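PDB 6WO6: RavA from Legionella pneumophila str. Paris, which is an effector, probably delivered into the host cell during infection, whose molecular role is not clear from its elongated, mostly helical fold. Local coordinates for residues A135-A139 with K166-F171; F189-F195 with K236-F240; L221-T225 with A254-R258. The protein carries 2 engineered substitutions. One frame throughout, in Å; residues are numbered along the deposited sequence.

Interaction 1: A135-A139 with K166-F171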
loop_
_atom_site.group_PDB
_atom_site.type_symbol
_atom_site.label_atom_id
_atom_site.label_comp_id
_atom_site.label_asym_id
_atom_site.label_seq_id
_atom_site.Cartn_x
_atom_site.Cartn_y
_atom_site.Cartn_z
ATOM N N ALA A 135 -7.851 -1.818 0.680
ATOM C CA ALA A 135 -6.756 -2.465 1.394
ATOM C C ALA A 135 -5.545 -1.544 1.484
ATOM O O ALA A 135 -4.894 -1.463 2.533
ATOM C CB ALA A 135 -6.391 -3.784 0.712
ATOM N N LEU A 136 -5.242 -0.822 0.400
ATOM C CA LEU A 136 -4.147 0.140 0.425
ATOM C C LEU A 136 -4.412 1.242 1.441
ATOM O O LEU A 136 -3.523 1.617 2.214
ATOM C CB LEU A 136 -3.945 0.733 -0.968
ATOM C CG LEU A 136 -2.857 1.802 -1.091
ATOM C CD1 LEU A 136 -1.484 1.167 -1.246
ATOM C CD2 LEU A 136 -3.152 2.748 -2.241
ATOM N N ARG A 137 -5.637 1.774 1.455
ATOM C CA ARG A 137 -5.965 2.841 2.397
ATOM C C ARG A 137 -5.837 2.363 3.839
ATOM O O ARG A 137 -5.289 3.073 4.696
ATOM C CB ARG A 137 -7.378 3.358 2.128
ATOM C CG ARG A 137 -7.722 4.624 2.884
ATOM C CD ARG A 137 -7.233 5.857 2.142
ATOM N NE ARG A 137 -7.255 7.050 2.984
ATOM C CZ ARG A 137 -8.358 7.720 3.306
ATOM N NH1 ARG A 137 -9.542 7.313 2.863
ATOM N NH2 ARG A 137 -8.278 8.795 4.078
ATOM N N LEU A 138 -6.334 1.157 4.125
ATOM C CA LEU A 138 -6.245 0.623 5.480
ATOM C C LEU A 138 -4.797 0.380 5.882
ATOM O O LEU A 138 -4.409 0.669 7.018
ATOM C CB LEU A 138 -7.062 -0.665 5.596
ATOM C CG LEU A 138 -8.583 -0.531 5.473
ATOM C CD1 LEU A 138 -9.261 -1.878 5.674
ATOM C CD2 LEU A 138 -9.118 0.497 6.462
ATOM N N ALA A 139 -3.980 -0.145 4.963
ATOM C CA ALA A 139 -2.563 -0.313 5.263
ATOM C C ALA A 139 -1.885 1.028 5.505
ATOM O O ALA A 139 -0.954 1.117 6.314
ATOM C CB ALA A 139 -1.868 -1.066 4.130
ATOM N N LYS A 166 -6.904 -9.355 0.203
ATOM C CA LYS A 166 -6.149 -8.173 -0.206
ATOM C C LYS A 166 -5.710 -7.350 1.000
ATOM O O LYS A 166 -4.603 -6.795 1.010
ATOM C CB LYS A 166 -6.979 -7.319 -1.164
ATOM C CG LYS A 166 -7.289 -7.985 -2.498
ATOM C CD LYS A 166 -6.032 -8.273 -3.298
ATOM C CE LYS A 166 -6.367 -9.030 -4.571
ATOM N NZ LYS A 166 -5.147 -9.527 -5.262
ATOM N N VAL A 167 -6.562 -7.256 2.024
ATOM C CA VAL A 167 -6.184 -6.515 3.226
ATOM C C VAL A 167 -5.014 -7.199 3.923
ATOM O O VAL A 167 -4.068 -6.538 4.373
ATOM C CB VAL A 167 -7.396 -6.352 4.162
ATOM C CG1 VAL A 167 -6.945 -5.939 5.554
ATOM C CG2 VAL A 167 -8.349 -5.321 3.594
ATOM N N GLY A 168 -5.059 -8.530 4.023
ATOM C CA GLY A 168 -3.917 -9.251 4.565
ATOM C C GLY A 168 -2.641 -8.982 3.786
ATOM O O GLY A 168 -1.578 -8.749 4.374
ATOM N N HIS A 169 -2.735 -8.986 2.454
ATOM C CA HIS A 169 -1.556 -8.766 1.621
ATOM C C HIS A 169 -0.970 -7.372 1.836
ATOM O O HIS A 169 0.249 -7.209 1.993
ATOM C CB HIS A 169 -1.918 -8.977 0.152
ATOM C CG HIS A 169 -2.241 -10.397 -0.192
ATOM N ND1 HIS A 169 -2.890 -10.749 -1.356
ATOM C CD2 HIS A 169 -1.997 -11.553 0.468
ATOM C CE1 HIS A 169 -3.037 -12.062 -1.395
ATOM N NE2 HIS A 169 -2.503 -12.574 -0.301
ATOM N N ALA A 170 -1.828 -6.347 1.833
ATOM C CA ALA A 170 -1.348 -4.981 2.015
ATOM C C ALA A 170 -0.737 -4.789 3.397
ATOM O O ALA A 170 0.295 -4.117 3.538
ATOM C CB ALA A 170 -2.485 -3.983 1.788
ATOM N N PHE A 171 -1.357 -5.371 4.430
ATOM C CA PHE A 171 -0.779 -5.301 5.768
ATOM C C PHE A 171 0.596 -5.955 5.811
ATOM O O PHE A 171 1.523 -5.427 6.439
ATOM C CB PHE A 171 -1.715 -5.958 6.783
ATOM C CG PHE A 171 -2.804 -5.054 7.280
ATOM C CD1 PHE A 171 -2.662 -3.679 7.219
ATOM C CD2 PHE A 171 -3.969 -5.580 7.815
ATOM C CE1 PHE A 171 -3.664 -2.841 7.680
ATOM C CE2 PHE A 171 -4.975 -4.750 8.277
ATOM C CZ PHE A 171 -4.822 -3.378 8.209
#

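Interaction 2: F189-F195 with K236-F240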
loop_
_atom_site.group_PDB
_atom_site.type_symbol
_atom_site.label_atom_id
_atom_site.label_comp_id
_atom_site.label_asym_id
_atom_site.label_seq_id
_atom_site.Cartn_x
_atom_site.Cartn_y
_atom_site.Cartn_z
ATOM N N PHE A 189 14.095 -8.227 3.360
ATOM C CA PHE A 189 12.831 -7.905 2.704
ATOM C C PHE A 189 12.664 -8.711 1.425
ATOM O O PHE A 189 11.558 -9.154 1.095
ATOM C CB PHE A 189 12.763 -6.404 2.403
ATOM C CG PHE A 189 11.491 -5.977 1.724
ATOM C CD1 PHE A 189 10.374 -5.637 2.471
ATOM C CD2 PHE A 189 11.408 -5.919 0.339
ATOM C CE1 PHE A 189 9.199 -5.248 1.854
ATOM C CE2 PHE A 189 10.232 -5.532 -0.283
ATOM C CZ PHE A 189 9.129 -5.195 0.476
ATOM N N PHE A 190 13.759 -8.920 0.697
ATOM C CA PHE A 190 13.728 -9.636 -0.570
ATOM C C PHE A 190 13.973 -11.129 -0.413
ATOM O O PHE A 190 13.428 -11.923 -1.189
ATOM C CB PHE A 190 14.767 -9.043 -1.527
ATOM C CG PHE A 190 14.572 -7.580 -1.799
ATOM C CD1 PHE A 190 15.073 -6.624 -0.929
ATOM C CD2 PHE A 190 13.884 -7.158 -2.923
ATOM C CE1 PHE A 190 14.889 -5.272 -1.178
ATOM C CE2 PHE A 190 13.700 -5.809 -3.177
ATOM C CZ PHE A 190 14.203 -4.866 -2.302
ATOM N N SER A 191 14.779 -11.532 0.566
ATOM C CA SER A 191 15.084 -12.943 0.762
ATOM C C SER A 191 14.064 -13.663 1.639
ATOM O O SER A 191 14.248 -14.850 1.922
ATOM C CB SER A 191 16.484 -13.107 1.367
ATOM O OG SER A 191 16.578 -12.463 2.625
ATOM N N SER A 192 13.005 -12.983 2.070
ATOM C CA SER A 192 12.009 -13.612 2.925
ATOM C C SER A 192 11.226 -14.672 2.160
ATOM O O SER A 192 10.967 -14.545 0.960
ATOM C CB SER A 192 11.048 -12.564 3.492
ATOM O OG SER A 192 10.002 -13.164 4.239
ATOM N N ARG A 193 10.853 -15.738 2.872
ATOM C CA ARG A 193 10.021 -16.771 2.267
ATOM C C ARG A 193 8.643 -16.233 1.902
ATOM O O ARG A 193 8.011 -16.734 0.966
ATOM C CB ARG A 193 9.895 -17.964 3.213
ATOM N N GLU A 194 8.169 -15.212 2.615
ATOM C CA GLU A 194 6.860 -14.623 2.370
ATOM C C GLU A 194 6.880 -13.563 1.275
ATOM O O GLU A 194 5.867 -12.880 1.085
ATOM C CB GLU A 194 6.305 -14.010 3.660
ATOM C CG GLU A 194 7.038 -14.424 4.927
ATOM C CD GLU A 194 6.814 -15.878 5.292
ATOM O OE1 GLU A 194 5.730 -16.415 4.975
ATOM O OE2 GLU A 194 7.726 -16.486 5.892
ATOM N N PHE A 195 7.995 -13.402 0.564
ATOM C CA PHE A 195 8.075 -12.370 -0.461
ATOM C C PHE A 195 7.138 -12.694 -1.617
ATOM O O PHE A 195 7.197 -13.784 -2.196
ATOM C CB PHE A 195 9.504 -12.214 -0.977
ATOM C CG PHE A 195 9.641 -11.150 -2.028
ATOM C CD1 PHE A 195 9.856 -9.829 -1.671
ATOM C CD2 PHE A 195 9.525 -11.465 -3.372
ATOM C CE1 PHE A 195 9.965 -8.847 -2.634
ATOM C CE2 PHE A 195 9.629 -10.486 -4.339
ATOM C CZ PHE A 195 9.853 -9.176 -3.972
ATOM N N LYS A 236 13.993 -7.848 -8.475
ATOM C CA LYS A 236 12.742 -7.585 -7.768
ATOM C C LYS A 236 12.435 -6.091 -7.712
ATOM O O LYS A 236 11.282 -5.678 -7.925
ATOM C CB LYS A 236 12.799 -8.191 -6.367
ATOM C CG LYS A 236 12.590 -9.699 -6.381
ATOM C CD LYS A 236 12.980 -10.364 -5.076
ATOM C CE LYS A 236 12.776 -11.868 -5.169
ATOM N NZ LYS A 236 13.262 -12.574 -3.956
ATOM N N ILE A 237 13.448 -5.263 -7.442
ATOM C CA ILE A 237 13.234 -3.815 -7.438
ATOM C C ILE A 237 12.749 -3.350 -8.806
ATOM O O ILE A 237 11.751 -2.627 -8.917
ATOM C CB ILE A 237 14.513 -3.077 -7.010
ATOM C CG1 ILE A 237 14.866 -3.427 -5.563
ATOM C CG2 ILE A 237 14.334 -1.576 -7.166
ATOM C CD1 ILE A 237 16.252 -2.989 -5.154
ATOM N N LYS A 238 13.434 -3.772 -9.873
ATOM C CA LYS A 238 12.963 -3.446 -11.217
ATOM C C LYS A 238 11.598 -4.054 -11.504
ATOM O O LYS A 238 10.908 -3.605 -12.426
ATOM C CB LYS A 238 13.983 -3.901 -12.265
ATOM C CG LYS A 238 15.016 -2.836 -12.612
ATOM C CD LYS A 238 16.431 -3.312 -12.333
ATOM C CE LYS A 238 17.119 -3.824 -13.592
ATOM N NZ LYS A 238 17.425 -2.726 -14.555
ATOM N N GLY A 239 11.193 -5.056 -10.736
ATOM C CA GLY A 239 9.885 -5.649 -10.895
ATOM C C GLY A 239 8.759 -4.806 -10.334
ATOM O O GLY A 239 7.716 -4.665 -10.980
ATOM N N PHE A 240 8.928 -4.249 -9.132
ATOM C CA PHE A 240 7.868 -3.425 -8.553
ATOM C C PHE A 240 8.211 -1.936 -8.496
ATOM O O PHE A 240 7.449 -1.162 -7.905
ATOM C CB PHE A 240 7.468 -3.941 -7.162
ATOM C CG PHE A 240 8.526 -3.777 -6.104
ATOM C CD1 PHE A 240 8.646 -2.591 -5.397
ATOM C CD2 PHE A 240 9.374 -4.825 -5.789
ATOM C CE1 PHE A 240 9.613 -2.442 -4.420
ATOM C CE2 PHE A 240 10.340 -4.683 -4.808
ATOM C CZ PHE A 240 10.456 -3.489 -4.121
#

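Interaction 3: L221-T225 with A254-R258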
loop_
_atom_site.group_PDB
_atom_site.type_symbol
_atom_site.label_atom_id
_atom_site.label_comp_id
_atom_site.label_asym_id
_atom_site.label_seq_id
_atom_site.Cartn_x
_atom_site.Cartn_y
_atom_site.Cartn_z
ATOM N N LEU A 221 21.901 -2.087 1.731
ATOM C CA LEU A 221 21.795 -3.230 0.831
ATOM C C LEU A 221 23.166 -3.640 0.314
ATOM O O LEU A 221 23.544 -4.814 0.388
ATOM C CB LEU A 221 20.859 -2.902 -0.332
ATOM C CG LEU A 221 19.360 -3.015 -0.060
ATOM C CD1 LEU A 221 18.558 -2.567 -1.272
ATOM C CD2 LEU A 221 19.008 -4.441 0.323
ATOM N N ALA A 222 23.929 -2.679 -0.214
ATOM C CA ALA A 222 25.270 -2.983 -0.702
ATOM C C ALA A 222 26.146 -3.566 0.397
ATOM O O ALA A 222 27.016 -4.400 0.118
ATOM C CB ALA A 222 25.918 -1.727 -1.286
ATOM N N LEU A 223 25.924 -3.157 1.647
ATOM C CA LEU A 223 26.767 -3.643 2.734
ATOM C C LEU A 223 26.387 -5.059 3.171
ATOM O O LEU A 223 27.263 -5.912 3.343
ATOM C CB LEU A 223 26.699 -2.678 3.919
ATOM C CG LEU A 223 27.550 -3.050 5.135
ATOM C CD1 LEU A 223 29.014 -3.184 4.746
ATOM C CD2 LEU A 223 27.377 -2.025 6.246
ATOM N N ARG A 224 25.088 -5.333 3.351
ATOM C CA ARG A 224 24.665 -6.567 4.009
ATOM C C ARG A 224 24.146 -7.645 3.063
ATOM O O ARG A 224 24.039 -8.802 3.483
ATOM C CB ARG A 224 23.578 -6.269 5.050
ATOM C CG ARG A 224 23.764 -4.969 5.819
ATOM C CD ARG A 224 24.848 -5.047 6.884
ATOM N NE ARG A 224 24.947 -3.790 7.624
ATOM C CZ ARG A 224 24.309 -3.536 8.763
ATOM N NH1 ARG A 224 23.529 -4.458 9.310
ATOM N NH2 ARG A 224 24.453 -2.358 9.359
ATOM N N THR A 225 23.812 -7.314 1.820
ATOM C CA THR A 225 23.273 -8.326 0.912
ATOM C C THR A 225 24.345 -9.355 0.572
ATOM O O THR A 225 25.480 -8.980 0.258
ATOM C CB THR A 225 22.750 -7.688 -0.378
ATOM O OG1 THR A 225 21.837 -6.631 -0.060
ATOM C CG2 THR A 225 22.034 -8.721 -1.238
ATOM N N ALA A 254 25.332 1.579 -5.767
ATOM C CA ALA A 254 25.996 1.176 -4.531
ATOM C C ALA A 254 26.658 -0.187 -4.685
ATOM O O ALA A 254 27.782 -0.397 -4.209
ATOM C CB ALA A 254 24.999 1.162 -3.374
ATOM N N PHE A 255 25.977 -1.129 -5.345
ATOM C CA PHE A 255 26.625 -2.397 -5.669
ATOM C C PHE A 255 27.879 -2.172 -6.508
ATOM O O PHE A 255 28.927 -2.786 -6.256
ATOM C CB PHE A 255 25.651 -3.318 -6.404
ATOM C CG PHE A 255 24.614 -3.946 -5.518
ATOM C CD1 PHE A 255 24.913 -4.291 -4.208
ATOM C CD2 PHE A 255 23.336 -4.196 -5.996
ATOM C CE1 PHE A 255 23.953 -4.876 -3.393
ATOM C CE2 PHE A 255 22.375 -4.779 -5.183
ATOM C CZ PHE A 255 22.685 -5.117 -3.882
ATOM N N ALA A 256 27.788 -1.292 -7.511
ATOM C CA ALA A 256 28.947 -0.999 -8.351
ATOM C C ALA A 256 30.091 -0.410 -7.534
ATOM O O ALA A 256 31.259 -0.753 -7.751
ATOM C CB ALA A 256 28.555 -0.045 -9.480
ATOM N N LEU A 257 29.774 0.481 -6.591
ATOM C CA LEU A 257 30.813 1.090 -5.765
ATOM C C LEU A 257 31.486 0.057 -4.874
ATOM O O LEU A 257 32.708 0.098 -4.681
ATOM C CB LEU A 257 30.228 2.217 -4.915
ATOM C CG LEU A 257 31.187 2.801 -3.873
ATOM C CD1 LEU A 257 32.399 3.426 -4.544
ATOM C CD2 LEU A 257 30.478 3.808 -2.984
ATOM N N ARG A 258 30.707 -0.868 -4.305
ATOM C CA ARG A 258 31.317 -1.940 -3.522
ATOM C C ARG A 258 32.230 -2.800 -4.388
ATOM O O ARG A 258 33.328 -3.183 -3.958
ATOM C CB ARG A 258 30.242 -2.798 -2.858
ATOM C CG ARG A 258 30.739 -4.177 -2.457
ATOM C CD ARG A 258 30.159 -4.623 -1.132
ATOM N NE ARG A 258 30.508 -6.008 -0.836
ATOM C CZ ARG A 258 30.202 -6.632 0.297
ATOM N NH1 ARG A 258 29.544 -5.990 1.252
ATOM N NH2 ARG A 258 30.557 -7.896 0.474
HETATM O O HOH W 1 28.198 -9.713 2.300
#

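Interaction 1: A135-A139 with K166-F171
Ala-135 meets Lys-166 and Val-167 at the start of a close helix-helix packing in an all-helical fold, with helix 131-141 laid against helix 162-181. The helix between them in the chain, 147-157, covers part of the same junction, where Arg-147, Val-150 and Ser-151 touch Phe-171. The axes of the two short segments come within 8.5 Å, and their N-to-C directions differ by 41°. Small residues make this possible, for three alanines sit in the interface.

The methyl of Ala-135 points into helix 162-181. Ala-135 CB lies 3.5 Å from Lys-166 O, so it rests on backbone as much as on side chains, and it is also 3.8 Å from Val-167 CG2. That branch of the valine stands anti to its own carbonyl carbon, which brings it alongside the alanine. Lys-166 adds its CB here and then bends away, its amine going to a salt bridge with Glu-202. The carbonyl side of Ala-135 faces the methyl of Ala-170, and Phe-203 from a loop touches both alanines. Leu-136 points away from helix 162-181 and touches Ser-205 and Leu-206.

Leu-138 comes back to the interface. Its CD1 passes obliquely by Val-167 CG2 at 4.1 Å, and Pro-102 and Ile-106 of helix 102-107 also touch its side chain. One turn after Ala-135, Ala-139 presents its CB to Ala-170 CB at 3.8 Å, methyl against methyl.

Phe-171 closes this end. With CG beside the backbone N (chi1 -84°), its ring swings back across to helix 131-141. CE1 of Phe-171 lies 3.7 Å from Ala-139 CA, and the ring turns an edge to Leu-138 O, which sits near the ring plane, 3.6 Å from CE1.

Interaction 2: F189-F195 with K236-F240
Lys-236 reaches across to Phe-190 and Phe-195, using its whole length. The chain is extended beyond CG and runs over one face of the Phe-195 ring, with Lys-236 CD 3.4 Å from Phe-195 CE2. NZ is 4.4 Å from the Phe-195 centroid and 27° off the ring normal, an off-centre cation-pi contact. The amine also donates to the carbonyl O of Phe-190, at 2.8 Å, approaching from a position tilted 33° out of the carbonyl plane.

Beside the lysine, Phe-190 turns the edge of its ring to Lys-236 CB. Farther along, CE2 of this ring meets Ile-237 CG1 at 3.6 Å, and the same CE2 lies at the edge of the Phe-240 ring, 3.9 Å from its CE2. Phe-189 turns an edge to the face of the Phe-190 ring, its CD2 3.8 Å above the plane and over the centre, in an edge-to-face arrangement.

In the next shell, Asp-232 makes a salt bridge to the lysine amine and probably helps direct it. A type I turn from Ser-192 to Phe-195, with an ST turn in which Ser-192 OG accepts from Glu-194 N, brings the chain round to Phe-195.

Among the helices, the contact joins 188-191 and its following turn to the end of 230-240: Phe-189 and Phe-190 lean on 162-181, Ile-237 on 246-265, and Phe-240 on 197-202.

Interaction 3: L221-T225 with A254-R258
Ala-222 and Phe-255 form the closest backbone pair, their CA atoms 5.2 Å apart, where the last turn of helix 214-224 abuts helix 246-265. This is helix-helix packing in which the partner helix lends an arginine to carbonyls at a helix C-terminus.

At the close point, Ala-222 CB meets Ala-254 CB at 3.7 Å, two methyls allowing the backbones to approach. Phe-255 has its ring carbon CG anti to the carbonyl carbon (chi1 -75°), a setting that carries the ring to helix 214-224. Its CE1 is 3.5 Å from Ala-222 CA, while Leu-221 O and Thr-225 OG1 both lie at the ring edge, near its plane. Leu-221 O is taken by two donors of Thr-225, the backbone N and the hydroxyl, so the threonine just past the helix end folds back onto its last turn. Arg-230 of helix 230-240 touches Thr-225, Phe-255 and Arg-258.

Arg-258 crosses on the other flank. Its strongest polar partner is Glu-262, which makes a salt bridge to NE and probably steadies the guanidinium. A water also bridges NH2 and Thr-225 O, weakly at both ends. NH1 makes two weak bonds: to Ala-222 O, which stands obliquely to the guanidinium at 3.2 Å, and to Leu-223 O, near the guanidinium plane, 3.1 Å from NH1 and bent to an N-H...O angle of 121°.

The three contacts follow one another along the length of the molecule: centres of interactions 1 and 2 are about 17 Å apart, those of 2 and 3 again about 17 Å, and those of 1 and 3 about 31 Å. Interaction 1 closes before the others open. Interactions 2 and 3 alternate in sequence and nearly meet, their nearest atoms about 4 Å apart; helix 230-240 follows 214-224 and precedes 246-265 in the chain, and it carries the second segment of interaction 2. Interactions 1 and 3 resemble each other: Phe-171 and Phe-255 play like parts, Thr-142 and Thr-225 bond back to a leucine carbonyl, and Arg-174 bonds to Ala-139 O, as Arg-258 does weakly to Ala-222 O.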